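Local coordinates for glycerol dehydrogenase (Bacillus coagulans, PDB 6CSJ), which probably catalyses the NAD-dependent oxidation of glycerol to dihydroxyacetone and, in this double mutant, has acquired D-lactate dehydrogenase activity, at residues 163-168 and 235-240; 208-213 and 297-302; 215-220 and 227-232. The protein carries 2 engineered substitutions. One frame throughout, in Å; residues are numbered along the deposited sequence.

Contact 1 of 3, residues 163-168 and 235-240; sequences RLLVSG and EANTYL
The carboxamide of Asn237 reaches from one helix to the last turn of segment 163-168. It lies against the carbonyl group of Gly168 and beside the carbonyl of Leu165. Asn237 CG stands anti to its own carbonyl carbon (chi1 -73°), which directs the amide toward the other helix. ND2 gives a weak hydrogen bond to Leu165 O, at 3.3 Å. The bond is bent, with an N-H...O angle of 129°. The same nitrogen lies 3.3 Å from Gly168 C. The backbones come near here: Gly168 CA and Asn237 CA are 5.6 Å apart. A beta carbon on Gly168 would run into Asn237 ND2, so the missing side chain makes room for the amide. The Leu165 side chain meets Asn237 at about a right angle, with CD1 3.9 Å from ND2.

The stronger polar partners lie outside the two segments. OD1 accepts from Gln210 NE2, and ND2 also donates to Ala118 O. Together these bonds hold the buried amide at both ends and fix which end is oxygen. With an alanine here, Gln210 NE2 and the carbonyls of Leu165 and Ala118 would probably lose a mate, and a gap would open beside Gly168. Around Asn237 the helix widens into a pi-type turn, residues 236-240.

The pairing belongs to the core of the dehydroquinate synthase-like fold of iron-containing alcohol dehydrogenases. Two helices of the helical part pack through a buried amide, which also holds the loop after strand 111-115 of the parallel sheet.

Contact 2 of 3, residues 208-213 and 297-302; sequences DTQILE and VSFCLS
The phenyl ring of Phe299 is the main flat group, and Gln210 and Ile211 meet it from the same side of its plane. Both approaches are oblique. Gln210 O comes close to CE1 of the ring, at 3.0 Å. Gln210 CB rests near the far end of the ring, 4.1 Å from Phe299 CZ. Ile211 CD1 sits at the near end, 3.7 Å from Phe299 CB and 3.8 Å from its CG. Leu173 of helix 162-173 also touches the phenylalanine side chain.

This is helix-to-helix packing in the helical part of the dehydroquinate synthase-like fold. It joins helix 197-221 to helix 290-303. The backbones are nearest where Ile211 CA and Phe299 CA lie 6.4 Å apart.

Phe299 provides the bridge. Its CG stands anti to the backbone N (chi1 170°), and its side chain leaves the helix toward the partner. This carries the ring out to the Gln210 carbonyl, with Ile211 CD1 nearer its root. In Ile211 the branch that touches is CG1 with its methyl CD1. Its chi2 of -52° brings CD1 over to Phe299.

The Gln210 chain is bent at chi2, and its amide has a different task. NE2 donates to Asn237 OD1 on helix 228-248, while the beta carbon is left to pack on the ring. Gln210 also touches Met169 and Ala172. One residue therefore meets three other helices.

The contact between the segments is apolar apart from the Gln210 carbonyl at the ring. One turn further along the second helix, Ser302 OG donates back to Phe299 O at 2.7 Å, tilted 22° from the carbonyl plane.

Contact 3 of 3, residues 215-220 and 227-232; sequences LKAKLA and TEAVEK
Ala217, Ala220 and Val230 make the apolar heart of this crossing. Val230 CG2 fits between the two alanines, 3.7 Å from Ala220 CB and 4.1 Å from Ala217 CB. It also comes within 3.5 Å of Ala217 O. Ala229 CB sits on the other flank, 3.8 Å from Lys216 CB, so the lysine packs here through the root of its chain. The small residues let the backbones close in: Ala217 CA and Val230 CA are only 4.5 Å apart. The short helix axes approach to 7.8 Å and cross at -115°.

The polar part is a helix start. Thr227 is the N-cap of helix 228-248, and its OG1 accepts a weak capping bond from Val230 N. OG1 stands between its own backbone N and carbonyl carbon (chi1 64°), where it can meet the Val230 N-H. OG1 and CG2 of the same threonine both rest on Ala220 CB.

Two lysines come near each other at the exposed edge. Lys216 NZ and Lys232 NZ lie 5.9 Å apart. Glu213 packs beside Lys232 and forms a long, weak ion pair with Lys216, which probably eases the like charges.

The contact closes the short connection between helix 197-221 and helix 228-248. Lys218 reaches Val303 at the end of helix 290-303, while the backbone O of Glu231 accepts from Gln13 of strand 10-14, and its carboxylate bonds to Thr154.

In the fold
From the N terminus, the chain first builds the whole parallel sheet and then enters the helical part. Contact 1 opens there, on helix 162-173, and closes on helix 228-248. Before it closes, contact 2 opens on helix 197-221; it closes much later, on helix 290-303. Contacts 1 and 2 therefore cross along the chain. Contact 3 joins the consecutive helices 197-221 and 228-248, and its short loop is nested inside both of the others. Contacts 1 and 2 lie about 12 Å apart between centres and touch directly where helices 197-221 and 228-248 meet. Together the three tie four helices into one cluster beside the sheet.

Contact 1 of 3, residues 163-168 and 235-240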
loop_
_atom_site.group_PDB
_atom_site.type_symbol
_atom_site.label_atom_id
_atom_site.label_comp_id
_atom_site.label_asym_id
_atom_site.label_seq_id
_atom_site.Cartn_x
_atom_site.Cartn_y
_atom_site.Cartn_z
ATOM N N ARG A 163 -14.517 -1.784 3.432
ATOM C CA ARG A 163 -13.786 -0.572 3.792
ATOM C C ARG A 163 -12.285 -0.670 3.470
ATOM O O ARG A 163 -11.677 0.316 3.038
ATOM C CB ARG A 163 -13.967 -0.253 5.285
ATOM C CG ARG A 163 -13.385 1.095 5.666
ATOM C CD ARG A 163 -13.518 1.403 7.132
ATOM N NE ARG A 163 -12.790 2.634 7.428
ATOM C CZ ARG A 163 -12.364 3.017 8.627
ATOM N NH1 ARG A 163 -12.578 2.275 9.702
ATOM N NH2 ARG A 163 -11.701 4.168 8.747
ATOM N N LEU A 164 -11.707 -1.847 3.699
ATOM C CA LEU A 164 -10.292 -2.086 3.417
ATOM C C LEU A 164 -9.971 -2.107 1.921
ATOM O O LEU A 164 -8.911 -1.617 1.516
ATOM C CB LEU A 164 -9.809 -3.371 4.092
ATOM C CG LEU A 164 -9.604 -3.278 5.618
ATOM C CD1 LEU A 164 -9.506 -4.671 6.232
ATOM C CD2 LEU A 164 -8.364 -2.450 5.979
ATOM N N LEU A 165 -10.860 -2.666 1.104
ATOM C CA LEU A 165 -10.658 -2.668 -0.351
ATOM C C LEU A 165 -10.772 -1.239 -0.894
ATOM O O LEU A 165 -9.971 -0.825 -1.746
ATOM C CB LEU A 165 -11.665 -3.585 -1.068
ATOM C CG LEU A 165 -11.373 -3.810 -2.560
ATOM C CD1 LEU A 165 -10.130 -4.669 -2.769
ATOM C CD2 LEU A 165 -12.566 -4.442 -3.247
ATOM N N VAL A 166 -11.758 -0.503 -0.380
ATOM C CA VAL A 166 -11.985 0.896 -0.753
ATOM C C VAL A 166 -10.776 1.750 -0.356
ATOM O O VAL A 166 -10.321 2.578 -1.150
ATOM C CB VAL A 166 -13.283 1.448 -0.120
ATOM C CG1 VAL A 166 -13.395 2.957 -0.296
ATOM C CG2 VAL A 166 -14.496 0.766 -0.752
ATOM N N SER A 167 -10.251 1.528 0.848
ATOM C CA SER A 167 -9.038 2.217 1.282
ATOM C C SER A 167 -7.865 1.974 0.317
ATOM O O SER A 167 -7.102 2.893 0.028
ATOM C CB SER A 167 -8.651 1.813 2.706
ATOM O OG SER A 167 -7.652 2.681 3.217
ATOM N N GLY A 168 -7.750 0.753 -0.194
ATOM C CA GLY A 168 -6.777 0.436 -1.239
ATOM C C GLY A 168 -6.989 1.185 -2.544
ATOM O O GLY A 168 -6.028 1.482 -3.244
ATOM N N GLU A 235 -5.670 -6.263 -8.593
ATOM C CA GLU A 235 -4.461 -6.084 -9.397
ATOM C C GLU A 235 -4.025 -4.603 -9.388
ATOM O O GLU A 235 -2.841 -4.306 -9.187
ATOM C CB GLU A 235 -4.663 -6.573 -10.841
ATOM C CG GLU A 235 -3.372 -6.557 -11.659
ATOM C CD GLU A 235 -3.540 -6.793 -13.148
ATOM O OE1 GLU A 235 -4.525 -7.440 -13.589
ATOM O OE2 GLU A 235 -2.638 -6.334 -13.889
ATOM N N ALA A 236 -4.976 -3.689 -9.588
ATOM C CA ALA A 236 -4.675 -2.252 -9.593
ATOM C C ALA A 236 -4.163 -1.724 -8.243
ATOM O O ALA A 236 -3.178 -0.980 -8.192
ATOM C CB ALA A 236 -5.894 -1.461 -10.046
ATOM N N ASN A 237 -4.837 -2.121 -7.165
ATOM C CA ASN A 237 -4.446 -1.767 -5.798
ATOM C C ASN A 237 -3.067 -2.283 -5.392
ATOM O O ASN A 237 -2.439 -1.704 -4.508
ATOM C CB ASN A 237 -5.469 -2.293 -4.786
ATOM C CG ASN A 237 -6.770 -1.506 -4.790
ATOM O OD1 ASN A 237 -6.992 -0.647 -5.648
ATOM N ND2 ASN A 237 -7.645 -1.800 -3.823
ATOM N N THR A 238 -2.603 -3.363 -6.020
ATOM C CA THR A 238 -1.395 -4.056 -5.584
ATOM C C THR A 238 -0.260 -3.956 -6.606
ATOM O O THR A 238 0.756 -3.313 -6.343
ATOM C CB THR A 238 -1.713 -5.524 -5.254
ATOM O OG1 THR A 238 -2.875 -5.573 -4.417
ATOM C CG2 THR A 238 -0.549 -6.176 -4.516
ATOM N N TYR A 239 -0.407 -4.569 -7.768
ATOM C CA TYR A 239 0.694 -4.552 -8.726
ATOM C C TYR A 239 0.832 -3.185 -9.395
ATOM O O TYR A 239 1.880 -2.562 -9.299
ATOM C CB TYR A 239 0.552 -5.641 -9.782
ATOM C CG TYR A 239 1.812 -5.823 -10.602
ATOM C CD1 TYR A 239 2.873 -6.561 -10.096
ATOM C CD2 TYR A 239 1.961 -5.255 -11.864
ATOM C CE1 TYR A 239 4.055 -6.721 -10.794
ATOM C CE2 TYR A 239 3.149 -5.439 -12.591
ATOM C CZ TYR A 239 4.191 -6.173 -12.034
ATOM O OH TYR A 239 5.379 -6.373 -12.696
ATOM N N LEU A 240 -0.234 -2.725 -10.046
ATOM C CA LEU A 240 -0.188 -1.493 -10.839
ATOM C C LEU A 240 0.221 -0.291 -9.986
ATOM O O LEU A 240 1.120 0.470 -10.366
ATOM C CB LEU A 240 -1.540 -1.193 -11.492
ATOM C CG LEU A 240 -2.202 -2.234 -12.390
ATOM C CD1 LEU A 240 -3.481 -1.671 -13.004
ATOM C CD2 LEU A 240 -1.234 -2.708 -13.466
#

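Contact 2 of 3, residues 208-213 and 297-302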
loop_
_atom_site.group_PDB
_atom_site.type_symbol
_atom_site.label_atom_id
_atom_site.label_comp_id
_atom_site.label_asym_id
_atom_site.label_seq_id
_atom_site.Cartn_x
_atom_site.Cartn_y
_atom_site.Cartn_z
ATOM N N ASP A 208 -7.017 4.809 -14.264
ATOM C CA ASP A 208 -8.127 4.474 -15.160
ATOM C C ASP A 208 -8.965 3.297 -14.654
ATOM O O ASP A 208 -10.193 3.320 -14.778
ATOM C CB ASP A 208 -7.615 4.132 -16.561
ATOM C CG ASP A 208 -7.039 5.332 -17.296
ATOM O OD1 ASP A 208 -7.232 6.474 -16.856
ATOM O OD2 ASP A 208 -6.379 5.122 -18.335
ATOM N N THR A 209 -8.297 2.285 -14.101
ATOM C CA THR A 209 -8.974 1.110 -13.550
ATOM C C THR A 209 -9.815 1.477 -12.318
ATOM O O THR A 209 -10.924 0.981 -12.171
ATOM C CB THR A 209 -7.976 -0.031 -13.203
ATOM O OG1 THR A 209 -7.194 -0.367 -14.359
ATOM C CG2 THR A 209 -8.699 -1.272 -12.732
ATOM N N GLN A 210 -9.312 2.368 -11.464
ATOM C CA GLN A 210 -10.102 2.824 -10.313
ATOM C C GLN A 210 -11.396 3.497 -10.769
ATOM O O GLN A 210 -12.471 3.154 -10.275
ATOM C CB GLN A 210 -9.314 3.788 -9.415
ATOM C CG GLN A 210 -8.045 3.224 -8.794
ATOM C CD GLN A 210 -8.274 1.964 -7.969
ATOM O OE1 GLN A 210 -9.302 1.832 -7.296
ATOM N NE2 GLN A 210 -7.311 1.037 -8.011
ATOM N N ILE A 211 -11.285 4.417 -11.733
ATOM C CA ILE A 211 -12.441 5.179 -12.233
ATOM C C ILE A 211 -13.478 4.246 -12.890
ATOM O O ILE A 211 -14.661 4.317 -12.570
ATOM C CB ILE A 211 -12.008 6.320 -13.223
ATOM C CG1 ILE A 211 -11.071 7.334 -12.545
ATOM C CG2 ILE A 211 -13.213 7.041 -13.827
ATOM C CD1 ILE A 211 -11.571 7.916 -11.237
ATOM N N LEU A 212 -13.021 3.354 -13.766
ATOM C CA LEU A 212 -13.920 2.432 -14.477
ATOM C C LEU A 212 -14.511 1.303 -13.620
ATOM O O LEU A 212 -15.657 0.903 -13.841
ATOM C CB LEU A 212 -13.194 1.834 -15.705
ATOM C CG LEU A 212 -12.811 2.843 -16.814
ATOM C CD1 LEU A 212 -11.869 2.231 -17.845
ATOM C CD2 LEU A 212 -14.063 3.407 -17.507
ATOM N N GLU A 213 -13.731 0.798 -12.656
ATOM C CA GLU A 213 -14.039 -0.465 -11.965
ATOM C C GLU A 213 -14.333 -0.372 -10.469
ATOM O O GLU A 213 -14.889 -1.318 -9.909
ATOM C CB GLU A 213 -12.886 -1.454 -12.151
ATOM C CG GLU A 213 -12.475 -1.721 -13.599
ATOM C CD GLU A 213 -13.468 -2.585 -14.337
ATOM O OE1 GLU A 213 -13.766 -3.696 -13.849
ATOM O OE2 GLU A 213 -13.952 -2.164 -15.402
ATOM N N VAL A 297 -13.174 13.716 -7.159
ATOM C CA VAL A 297 -14.103 13.917 -6.046
ATOM C C VAL A 297 -15.342 13.040 -6.242
ATOM O O VAL A 297 -15.834 12.435 -5.290
ATOM C CB VAL A 297 -14.511 15.396 -5.883
ATOM C CG1 VAL A 297 -15.581 15.560 -4.802
ATOM C CG2 VAL A 297 -13.286 16.251 -5.543
ATOM N N SER A 298 -15.818 12.969 -7.491
ATOM C CA SER A 298 -16.980 12.161 -7.856
ATOM C C SER A 298 -16.739 10.670 -7.585
ATOM O O SER A 298 -17.569 9.998 -6.960
ATOM C CB SER A 298 -17.338 12.373 -9.327
ATOM O OG SER A 298 -18.460 11.589 -9.705
ATOM N N PHE A 299 -15.604 10.164 -8.054
ATOM C CA PHE A 299 -15.216 8.796 -7.764
ATOM C C PHE A 299 -15.161 8.522 -6.254
ATOM O O PHE A 299 -15.690 7.504 -5.794
ATOM C CB PHE A 299 -13.868 8.434 -8.396
ATOM C CG PHE A 299 -13.337 7.125 -7.917
ATOM C CD1 PHE A 299 -13.936 5.948 -8.333
ATOM C CD2 PHE A 299 -12.299 7.067 -6.987
ATOM C CE1 PHE A 299 -13.483 4.718 -7.862
ATOM C CE2 PHE A 299 -11.842 5.844 -6.513
ATOM C CZ PHE A 299 -12.428 4.669 -6.952
ATOM N N CYS A 300 -14.525 9.419 -5.499
ATOM C CA CYS A 300 -14.386 9.248 -4.045
ATOM C C CYS A 300 -15.753 9.198 -3.351
ATOM O O CYS A 300 -15.992 8.333 -2.502
ATOM C CB CYS A 300 -13.507 10.344 -3.431
ATOM S SG CYS A 300 -11.732 10.268 -3.823
ATOM N N LEU A 301 -16.656 10.100 -3.729
ATOM C CA LEU A 301 -18.020 10.071 -3.182
ATOM C C LEU A 301 -18.780 8.793 -3.551
ATOM O O LEU A 301 -19.523 8.283 -2.727
ATOM C CB LEU A 301 -18.819 11.307 -3.612
ATOM C CG LEU A 301 -18.319 12.628 -3.043
ATOM C CD1 LEU A 301 -19.020 13.788 -3.729
ATOM C CD2 LEU A 301 -18.494 12.700 -1.521
ATOM N N SER A 302 -18.570 8.268 -4.758
ATOM C CA SER A 302 -19.244 7.035 -5.187
ATOM C C SER A 302 -18.846 5.805 -4.376
ATOM O O SER A 302 -19.679 4.940 -4.166
ATOM C CB SER A 302 -19.030 6.765 -6.691
ATOM O OG SER A 302 -17.741 6.243 -6.963
#

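Contact 3 of 3, residues 215-220 and 227-232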
loop_
_atom_site.group_PDB
_atom_site.type_symbol
_atom_site.label_atom_id
_atom_site.label_comp_id
_atom_site.label_asym_id
_atom_site.label_seq_id
_atom_site.Cartn_x
_atom_site.Cartn_y
_atom_site.Cartn_z
ATOM N N LEU A 215 -16.401 1.209 -8.317
ATOM C CA LEU A 215 -17.780 1.104 -7.833
ATOM C C LEU A 215 -18.312 -0.320 -8.025
ATOM O O LEU A 215 -18.853 -0.900 -7.088
ATOM C CB LEU A 215 -18.701 2.116 -8.534
ATOM C CG LEU A 215 -20.199 2.047 -8.167
ATOM C CD1 LEU A 215 -20.427 2.291 -6.686
ATOM C CD2 LEU A 215 -21.032 2.991 -9.017
ATOM N N LYS A 216 -18.149 -0.872 -9.230
ATOM C CA LYS A 216 -18.556 -2.253 -9.509
ATOM C C LYS A 216 -17.896 -3.254 -8.558
ATOM O O LYS A 216 -18.541 -4.218 -8.115
ATOM C CB LYS A 216 -18.216 -2.642 -10.950
ATOM C CG LYS A 216 -19.087 -1.998 -12.004
ATOM C CD LYS A 216 -18.831 -2.610 -13.370
ATOM C CE LYS A 216 -17.530 -2.116 -13.997
ATOM N NZ LYS A 216 -17.149 -2.923 -15.187
ATOM N N ALA A 217 -16.614 -3.022 -8.270
ATOM C CA ALA A 217 -15.863 -3.848 -7.340
ATOM C C ALA A 217 -16.373 -3.684 -5.923
ATOM O O ALA A 217 -16.555 -4.676 -5.237
ATOM C CB ALA A 217 -14.380 -3.523 -7.401
ATOM N N LYS A 218 -16.613 -2.450 -5.486
ATOM C CA LYS A 218 -17.165 -2.224 -4.143
ATOM C C LYS A 218 -18.503 -2.947 -3.923
ATOM O O LYS A 218 -18.690 -3.590 -2.906
ATOM C CB LYS A 218 -17.352 -0.733 -3.837
ATOM C CG LYS A 218 -17.907 -0.505 -2.434
ATOM C CD LYS A 218 -18.097 0.958 -2.076
ATOM C CE LYS A 218 -18.862 1.033 -0.750
ATOM N NZ LYS A 218 -18.698 2.324 -0.025
ATOM N N LEU A 219 -19.426 -2.825 -4.871
ATOM C CA LEU A 219 -20.755 -3.445 -4.745
ATOM C C LEU A 219 -20.699 -4.976 -4.571
ATOM O O LEU A 219 -21.519 -5.550 -3.845
ATOM C CB LEU A 219 -21.635 -3.082 -5.943
ATOM C CG LEU A 219 -22.019 -1.604 -6.030
ATOM C CD1 LEU A 219 -22.716 -1.317 -7.348
ATOM C CD2 LEU A 219 -22.878 -1.177 -4.846
ATOM N N ALA A 220 -19.727 -5.609 -5.220
ATOM C CA ALA A 220 -19.444 -7.031 -5.031
ATOM C C ALA A 220 -18.748 -7.323 -3.685
ATOM O O ALA A 220 -19.146 -8.252 -2.964
ATOM C CB ALA A 220 -18.605 -7.562 -6.191
ATOM N N THR A 227 -16.073 -10.792 -8.196
ATOM C CA THR A 227 -16.334 -10.648 -9.632
ATOM C C THR A 227 -15.041 -10.228 -10.331
ATOM O O THR A 227 -14.061 -9.881 -9.675
ATOM C CB THR A 227 -17.396 -9.580 -9.900
ATOM O OG1 THR A 227 -16.906 -8.301 -9.474
ATOM C CG2 THR A 227 -18.701 -9.902 -9.159
ATOM N N GLU A 228 -15.054 -10.215 -11.660
ATOM C CA GLU A 228 -13.899 -9.750 -12.434
ATOM C C GLU A 228 -13.534 -8.271 -12.148
ATOM O O GLU A 228 -12.373 -7.873 -12.291
ATOM C CB GLU A 228 -14.135 -10.009 -13.924
ATOM C CG GLU A 228 -13.079 -9.483 -14.891
ATOM C CD GLU A 228 -11.694 -10.076 -14.688
ATOM O OE1 GLU A 228 -11.540 -11.088 -13.991
ATOM O OE2 GLU A 228 -10.736 -9.534 -15.240
ATOM N N ALA A 229 -14.512 -7.469 -11.726
ATOM C CA ALA A 229 -14.246 -6.100 -11.291
ATOM C C ALA A 229 -13.383 -6.105 -10.041
ATOM O O ALA A 229 -12.463 -5.298 -9.920
ATOM C CB ALA A 229 -15.537 -5.344 -11.034
ATOM N N VAL A 230 -13.686 -7.013 -9.115
ATOM C CA VAL A 230 -12.884 -7.161 -7.897
ATOM C C VAL A 230 -11.480 -7.638 -8.259
ATOM O O VAL A 230 -10.513 -7.126 -7.720
ATOM C CB VAL A 230 -13.558 -8.093 -6.863
ATOM C CG1 VAL A 230 -12.655 -8.303 -5.654
ATOM C CG2 VAL A 230 -14.875 -7.488 -6.413
ATOM N N GLU A 231 -11.378 -8.590 -9.186
ATOM C CA GLU A 231 -10.079 -9.055 -9.694
ATOM C C GLU A 231 -9.238 -7.908 -10.254
ATOM O O GLU A 231 -8.059 -7.795 -9.929
ATOM C CB GLU A 231 -10.240 -10.158 -10.761
ATOM C CG GLU A 231 -10.821 -11.484 -10.246
ATOM C CD GLU A 231 -9.823 -12.402 -9.533
ATOM O OE1 GLU A 231 -8.594 -12.268 -9.728
ATOM O OE2 GLU A 231 -10.289 -13.284 -8.772
ATOM N N LYS A 232 -9.839 -7.046 -11.072
ATOM C CA LYS A 232 -9.089 -5.936 -11.673
ATOM C C LYS A 232 -8.638 -4.898 -10.647
ATOM O O LYS A 232 -7.539 -4.354 -10.766
ATOM C CB LYS A 232 -9.903 -5.260 -12.774
ATOM C CG LYS A 232 -9.949 -6.050 -14.060
ATOM C CD LYS A 232 -10.777 -5.322 -15.094
ATOM C CE LYS A 232 -10.976 -6.123 -16.368
ATOM N NZ LYS A 232 -12.191 -5.620 -17.064
#